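Local coordinates for porin (Acinetobacter baumannii AB307-0294, PDB 5DL7), which forms an outer-membrane beta barrel of the OprD family and probably lets small molecules, perhaps including vanillate, pass across the outer membrane, at residues A[327-332]-A[337-342]; A[251-254]-A[260-263]; A[33-38]-A[43-48]. All blocks are in the same frame, centred on the assembly; numbering follows the deposited sequence.

Contact 1 (A[327-332]-A[337-342]); sequences DFKNAR and SLNGLR. With C8E ((hydroxyethyloxy)tri(ethyloxy)octane), chain G; C8E ((hydroxyethyloxy)tri(ethyloxy)octane), chain F.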
loop_
_atom_site.group_PDB
_atom_site.type_symbol
_atom_site.label_atom_id
_atom_site.label_comp_id
_atom_site.label_asym_id
_atom_site.label_seq_id
_atom_site.Cartn_x
_atom_site.Cartn_y
_atom_site.Cartn_z
ATOM N N ASP A 327 11.417 0.120 -19.243
ATOM C CA ASP A 327 10.242 -0.430 -19.912
ATOM C C ASP A 327 10.643 -0.935 -21.293
ATOM O O ASP A 327 11.112 -0.222 -22.156
ATOM C CB ASP A 327 9.199 0.671 -20.017
ATOM C CG ASP A 327 7.968 0.260 -20.743
ATOM O OD1 ASP A 327 7.790 -0.743 -21.472
ATOM O OD2 ASP A 327 7.027 1.125 -20.543
ATOM N N PHE A 328 10.413 -2.201 -21.453
ATOM C CA PHE A 328 10.857 -2.924 -22.651
ATOM C C PHE A 328 9.890 -2.891 -23.869
ATOM O O PHE A 328 10.020 -3.675 -24.852
ATOM C CB PHE A 328 11.105 -4.409 -22.310
ATOM C CG PHE A 328 12.298 -4.730 -21.511
ATOM C CD1 PHE A 328 12.244 -4.669 -20.128
ATOM C CD2 PHE A 328 13.561 -4.967 -22.107
ATOM C CE1 PHE A 328 13.342 -4.971 -19.366
ATOM C CE2 PHE A 328 14.699 -5.284 -21.247
ATOM C CZ PHE A 328 14.567 -5.299 -19.927
ATOM N N LYS A 329 9.008 -1.897 -23.907
ATOM C CA LYS A 329 7.981 -1.756 -24.946
ATOM C C LYS A 329 8.543 -1.777 -26.328
ATOM O O LYS A 329 7.878 -2.329 -27.230
ATOM C CB LYS A 329 7.213 -0.451 -24.596
ATOM C CG LYS A 329 6.115 -0.116 -25.651
ATOM C CD LYS A 329 4.998 0.824 -25.116
ATOM C CE LYS A 329 5.576 1.826 -24.103
ATOM N NZ LYS A 329 6.785 2.506 -24.714
ATOM N N ASN A 330 9.748 -1.264 -26.542
ATOM C CA ASN A 330 10.335 -1.180 -27.868
ATOM C C ASN A 330 11.475 -2.093 -28.070
ATOM O O ASN A 330 12.204 -1.984 -29.089
ATOM C CB ASN A 330 10.848 0.213 -28.157
ATOM C CG ASN A 330 9.745 1.231 -28.197
ATOM O OD1 ASN A 330 8.680 1.043 -28.817
ATOM N ND2 ASN A 330 9.961 2.318 -27.525
ATOM N N ALA A 331 11.603 -3.133 -27.238
ATOM C CA ALA A 331 12.773 -4.001 -27.240
ATOM C C ALA A 331 12.328 -5.360 -27.833
ATOM O O ALA A 331 11.091 -5.652 -27.843
ATOM C CB ALA A 331 13.340 -4.141 -25.863
ATOM N N ARG A 332 13.285 -6.233 -28.249
ATOM C CA ARG A 332 12.951 -7.530 -28.841
ATOM C C ARG A 332 14.163 -8.449 -28.546
ATOM O O ARG A 332 15.288 -7.949 -28.207
ATOM C CB ARG A 332 12.620 -7.463 -30.252
ATOM C CG ARG A 332 13.808 -6.957 -30.994
ATOM C CD ARG A 332 13.240 -6.620 -32.331
ATOM N NE ARG A 332 14.259 -6.272 -33.160
ATOM C CZ ARG A 332 14.740 -7.104 -34.064
ATOM N NH1 ARG A 332 14.386 -8.398 -33.982
ATOM N NH2 ARG A 332 15.699 -6.667 -34.923
ATOM N N SER A 337 8.941 -10.028 -29.282
ATOM C CA SER A 337 8.787 -8.708 -28.670
ATOM C C SER A 337 8.786 -8.778 -27.183
ATOM O O SER A 337 8.204 -9.712 -26.612
ATOM C CB SER A 337 7.375 -8.095 -29.026
ATOM O OG SER A 337 7.319 -6.858 -28.335
ATOM N N LEU A 338 9.471 -7.892 -26.513
ATOM C CA LEU A 338 9.487 -7.804 -25.127
ATOM C C LEU A 338 8.483 -6.797 -24.573
ATOM O O LEU A 338 8.508 -6.466 -23.380
ATOM C CB LEU A 338 10.874 -7.542 -24.530
ATOM C CG LEU A 338 11.957 -8.600 -24.955
ATOM C CD1 LEU A 338 13.287 -8.167 -24.380
ATOM C CD2 LEU A 338 11.625 -9.917 -24.267
ATOM N N ASN A 339 7.613 -6.315 -25.427
ATOM C CA ASN A 339 6.589 -5.420 -24.887
ATOM C C ASN A 339 5.725 -6.155 -23.838
ATOM O O ASN A 339 5.292 -7.322 -24.020
ATOM C CB ASN A 339 5.772 -4.898 -26.104
ATOM C CG ASN A 339 4.713 -3.887 -25.673
ATOM O OD1 ASN A 339 4.914 -3.147 -24.779
ATOM N ND2 ASN A 339 3.493 -4.050 -26.251
ATOM N N GLY A 340 5.523 -5.418 -22.742
ATOM C CA GLY A 340 4.884 -5.833 -21.483
ATOM C C GLY A 340 5.851 -6.268 -20.422
ATOM O O GLY A 340 5.494 -6.360 -19.277
ATOM N N LEU A 341 7.199 -6.293 -20.781
ATOM C CA LEU A 341 8.254 -6.490 -19.725
ATOM C C LEU A 341 8.703 -5.189 -19.172
ATOM O O LEU A 341 8.834 -4.205 -19.888
ATOM C CB LEU A 341 9.466 -7.247 -20.371
ATOM C CG LEU A 341 10.523 -7.735 -19.377
ATOM C CD1 LEU A 341 9.920 -8.920 -18.595
ATOM C CD2 LEU A 341 11.705 -8.287 -20.225
ATOM N N ARG A 342 8.907 -5.179 -17.854
ATOM C CA ARG A 342 9.422 -4.079 -17.046
ATOM C C ARG A 342 10.410 -4.620 -16.014
ATOM O O ARG A 342 10.183 -5.709 -15.467
ATOM C CB ARG A 342 8.350 -3.296 -16.264
ATOM C CG ARG A 342 7.465 -2.508 -17.209
ATOM C CD ARG A 342 6.375 -1.699 -16.433
ATOM N NE ARG A 342 5.884 -0.735 -17.449
ATOM C CZ ARG A 342 5.204 0.300 -17.122
ATOM N NH1 ARG A 342 4.833 1.176 -18.068
ATOM N NH2 ARG A 342 4.817 0.388 -15.841
HETATM C C1 C8E G . 22.660 -6.219 -11.790
HETATM C C2 C8E G . 23.049 -4.869 -12.419
HETATM C C3 C8E G . 22.048 -3.641 -12.473
HETATM C C4 C8E G . 21.196 -3.550 -13.752
HETATM C C5 C8E G . 22.090 -3.265 -14.972
HETATM C C6 C8E G . 21.423 -3.379 -16.365
HETATM C C7 C8E G . 22.429 -2.956 -17.445
HETATM C C8 C8E G . 22.027 -3.340 -18.832
HETATM O O9 C8E G . 21.763 -4.713 -18.859
HETATM C C10 C8E G . 21.127 -5.068 -20.069
HETATM C C11 C8E G . 20.879 -6.532 -19.920
HETATM O O12 C8E G . 19.947 -6.940 -20.966
HETATM C C13 C8E G . 18.506 -6.881 -20.878
HETATM C C14 C8E G . 17.949 -7.663 -22.109
HETATM O O15 C8E G . 17.788 -6.676 -23.147
HETATM C C16 C8E G . 17.109 -7.189 -24.299
HETATM C C17 C8E G . 16.810 -6.003 -25.219
HETATM O O18 C8E G . 16.933 -4.597 -24.830
HETATM C C19 C8E G . 16.843 -3.825 -26.071
HETATM C C20 C8E G . 17.114 -2.351 -26.030
HETATM O O21 C8E G . 16.842 -1.792 -27.336
HETATM C C1 C8E F . 14.481 -11.298 -20.729
HETATM C C2 C8E F . 15.265 -10.062 -20.288
HETATM C C3 C8E F . 15.206 -9.758 -18.769
HETATM C C4 C8E F . 16.150 -8.580 -18.493
HETATM C C5 C8E F . 16.254 -8.079 -17.074
HETATM C C6 C8E F . 17.443 -7.232 -16.779
HETATM C C7 C8E F . 17.269 -5.901 -17.364
HETATM C C8 C8E F . 18.345 -5.051 -16.939
HETATM O O9 C8E F . 17.742 -4.123 -17.806
HETATM C C10 C8E F . 18.064 -2.871 -18.381
HETATM C C11 C8E F . 17.836 -3.221 -19.797
HETATM O O12 C8E F . 17.925 -2.212 -20.836
HETATM C C13 C8E F . 19.087 -2.228 -21.754
HETATM C C14 C8E F . 18.782 -1.609 -23.125
HETATM O O15 C8E F . 19.569 -0.417 -23.494
HETATM C C16 C8E F . 18.994 0.357 -24.574
HETATM C C17 C8E F . 19.683 1.736 -24.774
HETATM O O18 C8E F . 19.040 3.006 -24.492
HETATM C C19 C8E F . 17.793 3.331 -25.190
HETATM C C20 C8E F . 16.783 2.159 -25.159
HETATM O O21 C8E F . 15.365 2.329 -25.109
HETATM O O HOH W 1 6.846 -3.136 -21.424
HETATM O O HOH W 2 8.813 -4.507 -28.653
#
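The ring of Phe-328 and the isobutyl group of Leu-341 are brought side by side by their first torsions. Phe-328 has CG beside its own backbone N (chi1 -73°), whereas Leu-341 has CG anti to its N (chi1 -170°). As a result Leu-341 CD2 rests over one face of the ring, 3.8 Å from its centroid, in a CH-pi contact displaced toward the rim. Leu-338, on the same arm as Leu-341, joins with its CB 3.8 Å from Phe-328 CB and its CD1 approaching the ring obliquely. Detergent completes the greasy patch: C7 of one C8E molecule meets the ring edge 3.8 Å from Phe-328 CZ, and a second C8E touches Ala-331 and Leu-338.

Two backbone hydrogen bonds join the arms, Phe-328 N to Leu-341 O at 3.0 Å and Leu-338 N to Ala-331 O at 3.1 Å, the latter nearly straight (170°). Each arm carries its own turn, type I at 328-331 and type II at 338-341. Asp-327 OD1 accepts from Lys-329 N in an Asx turn and also takes a water 2.6 Å away, which bridges to Gly-340 N and Leu-341 O. Its other oxygen, OD2, forms a salt bridge with Arg-342 NH1 (3.3 Å) whose hydrogen bond is weak, met near the guanidinium edge.

The contact closes the probably periplasmic connection between strands 318-327 and 341-353, which holds the small strand pair 332-333 and 336-337. Asp-327 bonds through its backbone to Asn-277 on one flank, while Gly-340 and Arg-342 bond to Lys-375 and Gly-373 on the other, and Leu-341 packs on Leu-372 and Tyr-374 of strand 363-375.

Contact 2 (A[251-254]-A[260-263]); sequences SEET and GEVD. With CA (calcium ion), chain B; C8E ((hydroxyethyloxy)tri(ethyloxy)octane), chain L.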
loop_
_atom_site.group_PDB
_atom_site.type_symbol
_atom_site.label_atom_id
_atom_site.label_comp_id
_atom_site.label_asym_id
_atom_site.label_seq_id
_atom_site.Cartn_x
_atom_site.Cartn_y
_atom_site.Cartn_z
ATOM N N SER A 251 1.850 15.102 12.134
ATOM C CA SER A 251 1.018 14.249 13.016
ATOM C C SER A 251 1.197 14.642 14.456
ATOM O O SER A 251 2.324 14.960 14.906
ATOM C CB SER A 251 1.340 12.752 12.863
ATOM O OG SER A 251 1.335 12.301 11.498
ATOM N N GLU A 252 0.105 14.607 15.190
ATOM C CA GLU A 252 0.060 14.966 16.639
ATOM C C GLU A 252 -0.954 14.093 17.310
ATOM O O GLU A 252 -1.965 13.740 16.741
ATOM C CB GLU A 252 -0.233 16.475 16.807
ATOM C CG GLU A 252 -0.453 16.986 18.102
ATOM C CD GLU A 252 -0.798 18.567 18.203
ATOM O OE1 GLU A 252 -0.620 19.096 19.283
ATOM O OE2 GLU A 252 -1.068 19.157 17.220
ATOM N N GLU A 253 -0.771 13.839 18.605
ATOM C CA GLU A 253 -1.770 13.029 19.296
ATOM C C GLU A 253 -3.030 13.850 19.534
ATOM O O GLU A 253 -2.998 15.111 19.510
ATOM C CB GLU A 253 -1.244 12.393 20.596
ATOM C CG GLU A 253 -1.154 13.344 21.785
ATOM C CD GLU A 253 -0.080 14.382 21.683
ATOM O OE1 GLU A 253 -0.023 15.273 22.573
ATOM O OE2 GLU A 253 0.915 14.325 20.916
ATOM N N THR A 254 -4.141 13.198 19.822
ATOM C CA THR A 254 -5.392 13.949 20.127
ATOM C C THR A 254 -6.240 13.171 21.132
ATOM O O THR A 254 -6.027 11.955 21.299
ATOM C CB THR A 254 -6.073 14.121 18.707
ATOM O OG1 THR A 254 -7.181 14.960 18.864
ATOM C CG2 THR A 254 -6.657 12.793 18.193
ATOM N N GLY A 260 -0.200 7.217 23.304
ATOM C CA GLY A 260 0.690 8.213 23.933
ATOM C C GLY A 260 1.025 9.396 23.055
ATOM O O GLY A 260 0.294 9.700 22.082
ATOM N N GLU A 261 2.159 10.012 23.319
ATOM C CA GLU A 261 2.685 11.093 22.498
ATOM C C GLU A 261 2.852 10.708 21.066
ATOM O O GLU A 261 3.374 9.661 20.729
ATOM C CB GLU A 261 3.930 11.613 23.095
ATOM C CG GLU A 261 4.621 12.781 22.414
ATOM C CD GLU A 261 3.766 14.079 22.445
ATOM O OE1 GLU A 261 2.805 14.217 23.209
ATOM O OE2 GLU A 261 4.274 15.063 21.745
ATOM N N VAL A 262 2.413 11.615 20.167
ATOM C CA VAL A 262 2.656 11.475 18.746
ATOM C C VAL A 262 3.149 12.833 18.293
ATOM O O VAL A 262 2.483 13.830 18.498
ATOM C CB VAL A 262 1.342 11.099 17.970
ATOM C CG1 VAL A 262 1.595 11.077 16.452
ATOM C CG2 VAL A 262 0.749 9.801 18.464
ATOM N N ASP A 263 4.259 12.870 17.677
ATOM C CA ASP A 263 4.955 14.177 17.321
ATOM C C ASP A 263 5.896 13.922 16.145
ATOM O O ASP A 263 6.997 13.495 16.312
ATOM C CB ASP A 263 5.676 14.755 18.579
ATOM C CG ASP A 263 6.442 15.978 18.195
ATOM O OD1 ASP A 263 5.704 16.908 17.720
ATOM O OD2 ASP A 263 7.650 16.207 18.395
HETATM CA CA CA B . 2.173 16.286 21.917
HETATM C C11 C8E L . 9.151 21.596 12.186
HETATM O O12 C8E L . 9.436 20.153 11.874
HETATM C C13 C8E L . 10.695 19.998 11.265
HETATM C C14 C8E L . 11.763 20.236 12.336
HETATM O O15 C8E L . 11.484 19.541 13.618
HETATM C C16 C8E L . 12.698 19.575 14.340
HETATM C C17 C8E L . 12.511 18.742 15.581
HETATM O O18 C8E L . 11.516 19.401 16.369
HETATM C C19 C8E L . 11.331 18.705 17.627
HETATM C C20 C8E L . 10.012 19.070 18.256
HETATM O O21 C8E L . 8.854 18.353 17.695
HETATM O O HOH W 3 0.709 18.084 21.383
HETATM O O HOH W 4 2.539 16.354 19.545
HETATM O O HOH W 5 3.833 18.102 22.006
HETATM O O HOH W 6 2.101 17.208 24.150
#
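A calcium site clasped by two acidic side chains closes this hairpin end, and Glu-253 and Glu-261 are its protein ligands. Both bind in bidentate fashion. Glu-253 holds the ion through OE1 and OE2, each 2.5 Å from the calcium, and Glu-261 brings OE2 to 2.4 Å from it with OE1 alongside. Four waters fill the remaining positions of an eight-coordinate shell, so much of the ion's surface remains hydrated.

The carboxylate planes stand 53° apart, and Glu-253 OE2 lies only 3.0 Å from Glu-261 OE1. Such a meeting of acidic oxygens would be unfavourable without the cation, which probably offsets their charge. Glu-253 reaches the ion by a folded route: CG sits between the backbone N and the carbonyl carbon (chi1 77°), and a second bend, at chi2, brings the carboxylate to the opposing segment. There OE2 takes a second partner, Val-262 N at 3.2 Å, in a straight bond (170°) that arrives from above the carboxylate plane and helps fix the group's rotation.

The second shell is built through water. One metal-bound water donates to Glu-252 OE1 at 2.7 Å, another to Val-262 O, also at 2.7 Å. Val-262 O additionally accepts a weak bond from Glu-253 N and a CA-H...O contact from Glu-252, while the valine methyls lie against Ser-251 CB and Glu-253 CB.

The site lies where strand 240-253 turns toward strand 263-275, probably on the extracellular side. Val-262 packs on Phe-189 and Pro-294, Glu-252 bonds through its backbone to Gln-224 of strand 223-235, and Asp-263 is held by Arg-265, Ser-290 and Thr-291.

Contact 3 (A[33-38]-A[43-48]); sequences DRDYKK and YTAARD. With CA (calcium ion), chain D.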
loop_
_atom_site.group_PDB
_atom_site.type_symbol
_atom_site.label_atom_id
_atom_site.label_comp_id
_atom_site.label_asym_id
_atom_site.label_seq_id
_atom_site.Cartn_x
_atom_site.Cartn_y
_atom_site.Cartn_z
ATOM N N ASP A 33 7.784 -15.323 0.613
ATOM C CA ASP A 33 8.803 -15.969 1.518
ATOM C C ASP A 33 9.671 -14.855 2.040
ATOM O O ASP A 33 10.578 -14.406 1.306
ATOM C CB ASP A 33 9.638 -16.880 0.657
ATOM C CG ASP A 33 10.868 -17.546 1.475
ATOM O OD1 ASP A 33 10.615 -17.821 2.690
ATOM O OD2 ASP A 33 12.008 -17.735 0.855
ATOM N N ARG A 34 9.592 -14.532 3.319
ATOM C CA ARG A 34 10.518 -13.579 3.923
ATOM C C ARG A 34 11.431 -14.509 4.852
ATOM O O ARG A 34 11.067 -14.921 5.914
ATOM C CB ARG A 34 9.774 -12.560 4.710
ATOM C CG ARG A 34 10.636 -11.571 5.492
ATOM C CD ARG A 34 9.910 -10.553 6.267
ATOM N NE ARG A 34 9.259 -9.589 5.325
ATOM C CZ ARG A 34 8.210 -8.851 5.574
ATOM N NH1 ARG A 34 7.687 -8.746 6.771
ATOM N NH2 ARG A 34 7.798 -7.918 4.687
ATOM N N ASP A 35 12.588 -14.814 4.339
ATOM C CA ASP A 35 13.482 -15.800 5.000
ATOM C C ASP A 35 14.414 -15.035 5.818
ATOM O O ASP A 35 15.433 -14.431 5.392
ATOM C CB ASP A 35 14.171 -16.598 3.957
ATOM C CG ASP A 35 14.991 -17.723 4.587
ATOM O OD1 ASP A 35 15.349 -17.621 5.770
ATOM O OD2 ASP A 35 15.232 -18.621 3.733
ATOM N N TYR A 36 14.148 -15.077 7.132
ATOM C CA TYR A 36 14.958 -14.370 8.132
ATOM C C TYR A 36 16.359 -14.849 8.148
ATOM O O TYR A 36 16.612 -16.079 8.147
ATOM C CB TYR A 36 14.362 -14.545 9.520
ATOM C CG TYR A 36 12.967 -14.218 9.631
ATOM C CD1 TYR A 36 12.460 -12.961 9.323
ATOM C CD2 TYR A 36 12.012 -15.214 10.085
ATOM C CE1 TYR A 36 11.106 -12.605 9.495
ATOM C CE2 TYR A 36 10.699 -14.916 10.232
ATOM C CZ TYR A 36 10.210 -13.581 9.906
ATOM O OH TYR A 36 8.896 -13.371 10.108
ATOM N N LYS A 37 17.336 -13.941 8.201
ATOM C CA LYS A 37 18.756 -14.314 8.280
ATOM C C LYS A 37 19.147 -14.994 9.598
ATOM O O LYS A 37 19.979 -15.924 9.531
ATOM C CB LYS A 37 19.684 -13.176 7.942
ATOM C CG LYS A 37 19.375 -12.808 6.476
ATOM C CD LYS A 37 20.479 -12.267 5.540
ATOM C CE LYS A 37 20.678 -10.760 5.599
ATOM N NZ LYS A 37 22.200 -10.615 5.353
ATOM N N LYS A 38 18.596 -14.557 10.722
ATOM C CA LYS A 38 18.999 -15.000 12.046
ATOM C C LYS A 38 17.917 -15.806 12.733
ATOM O O LYS A 38 17.965 -15.906 13.944
ATOM C CB LYS A 38 19.358 -13.794 12.863
ATOM C CG LYS A 38 20.661 -13.124 12.308
ATOM C CD LYS A 38 21.134 -12.014 13.237
ATOM C CE LYS A 38 20.182 -10.747 13.259
ATOM N NZ LYS A 38 20.040 -9.967 14.603
ATOM N N TYR A 43 10.834 -19.301 14.318
ATOM C CA TYR A 43 10.488 -19.355 12.908
ATOM C C TYR A 43 11.726 -19.100 12.071
ATOM O O TYR A 43 12.563 -18.261 12.465
ATOM C CB TYR A 43 9.431 -18.256 12.554
ATOM C CG TYR A 43 8.086 -18.561 13.187
ATOM C CD1 TYR A 43 7.506 -19.791 12.990
ATOM C CD2 TYR A 43 7.459 -17.651 14.035
ATOM C CE1 TYR A 43 6.337 -20.137 13.642
ATOM C CE2 TYR A 43 6.272 -17.967 14.703
ATOM C CZ TYR A 43 5.730 -19.218 14.479
ATOM O OH TYR A 43 4.602 -19.630 15.136
ATOM N N THR A 44 11.855 -19.857 10.968
ATOM C CA THR A 44 12.933 -19.621 10.015
ATOM C C THR A 44 12.623 -18.632 8.919
ATOM O O THR A 44 13.564 -18.130 8.282
ATOM C CB THR A 44 13.435 -20.845 9.377
ATOM O OG1 THR A 44 14.750 -20.477 8.780
ATOM C CG2 THR A 44 12.489 -21.438 8.492
ATOM N N ALA A 45 11.334 -18.387 8.745
ATOM C CA ALA A 45 10.840 -17.543 7.637
ATOM C C ALA A 45 9.363 -17.276 7.880
ATOM O O ALA A 45 8.734 -18.004 8.691
ATOM C CB ALA A 45 11.022 -18.248 6.289
ATOM N N ALA A 46 8.864 -16.157 7.323
ATOM C CA ALA A 46 7.412 -15.906 7.157
ATOM C C ALA A 46 7.095 -16.387 5.755
ATOM O O ALA A 46 7.766 -15.925 4.777
ATOM C CB ALA A 46 7.052 -14.452 7.285
ATOM N N ARG A 47 6.104 -17.275 5.580
ATOM C CA ARG A 47 5.969 -17.900 4.253
ATOM C C ARG A 47 4.548 -18.374 4.074
ATOM O O ARG A 47 3.954 -18.846 5.031
ATOM C CB ARG A 47 6.843 -19.144 4.118
ATOM C CG ARG A 47 7.011 -19.803 2.769
ATOM C CD ARG A 47 8.025 -20.978 2.795
ATOM N NE ARG A 47 9.322 -20.435 3.015
ATOM C CZ ARG A 47 10.492 -21.138 3.177
ATOM N NH1 ARG A 47 10.446 -22.430 3.272
ATOM N NH2 ARG A 47 11.623 -20.528 3.383
ATOM N N ASP A 48 4.052 -18.239 2.843
ATOM C CA ASP A 48 2.752 -18.873 2.491
ATOM C C ASP A 48 2.686 -18.913 0.955
ATOM O O ASP A 48 3.397 -18.238 0.230
ATOM C CB ASP A 48 1.521 -18.091 3.000
ATOM C CG ASP A 48 1.129 -18.325 4.398
ATOM O OD1 ASP A 48 0.809 -19.456 4.824
ATOM O OD2 ASP A 48 1.124 -17.269 5.241
HETATM CA CA CA D . 15.915 -18.334 7.786
HETATM O O HOH W 7 17.883 -18.313 6.637
#
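Charge pairing comes first: Arg-47 grips Asp-33 side-on, with both NE (2.9 Å) and NH2 (3.0 Å) directed to Asp-33 OD1. The acceptor lies in the guanidinium plane, yet the two nitrogens reach it from the same face of the carboxylate, whose plane is turned 75° from that of the arginine. A bend at chi3 (-68°) brings the guanidinium alongside the aspartate. Asp-35 OD2 stands 4.1 Å from Arg-47 NH2, beyond a salt bridge, and probably adds to the negative field around the arginine, which also makes a cation-pi contact with Tyr-88.

Backbone bonds tie Arg-34 to Ala-46 in both directions, Arg-34 N giving the shorter one to Ala-46 O at 2.7 Å. Tyr-36 N adds a weak bond to Thr-44 O. Together they define a beta hairpin between strands 22-36 and 46-58, the first two strands of the barrel, whose facing ends run at 152° to one another. On its outer flanks, backbone bonds continue to Thr-409 and Asn-407 from one arm and to Ala-89 from the other.

Metal coordination takes over where the strands give way to the connecting loop. Asp-35 OD1 is 2.2 Å from the calcium ion, and Thr-44 binds it twice, through O at 2.4 Å and OG1 at 2.6 Å. Tyr-36 O, one water and Asp-39 of the intervening loop complete the shell, so both arms and the loop share one ion.

Apolar contact is made by the Tyr-36 ring, whose CZ lies 4.2 Å from Ala-46 CB and whose CE2 comes near Tyr-43 CB. The same ring has a polar neighbour, Arg-34 O, which sits over the centre of one face.

From the N terminus the three contacts follow in series, none nesting within or crossing another. Contact 3 closes the loop between strands 22-36 and 46-58, contact 2 the one between 240-253 and 263-275, and contact 1 the one between 318-327 and 341-353. Each thus joins neighbours in the antiparallel barrel, illustrating how a beta barrel is built from local hairpins. Contacts 1 and 2 lie on opposite sides of the chain's centre, their centres about 47 Å apart; contact 3 lies about 33 Å from either, centre to centre. Strand order suggests that contacts 2 and 3, both calcium-bound, face outward from the cell, whereas contact 1 lies at the periplasmic end.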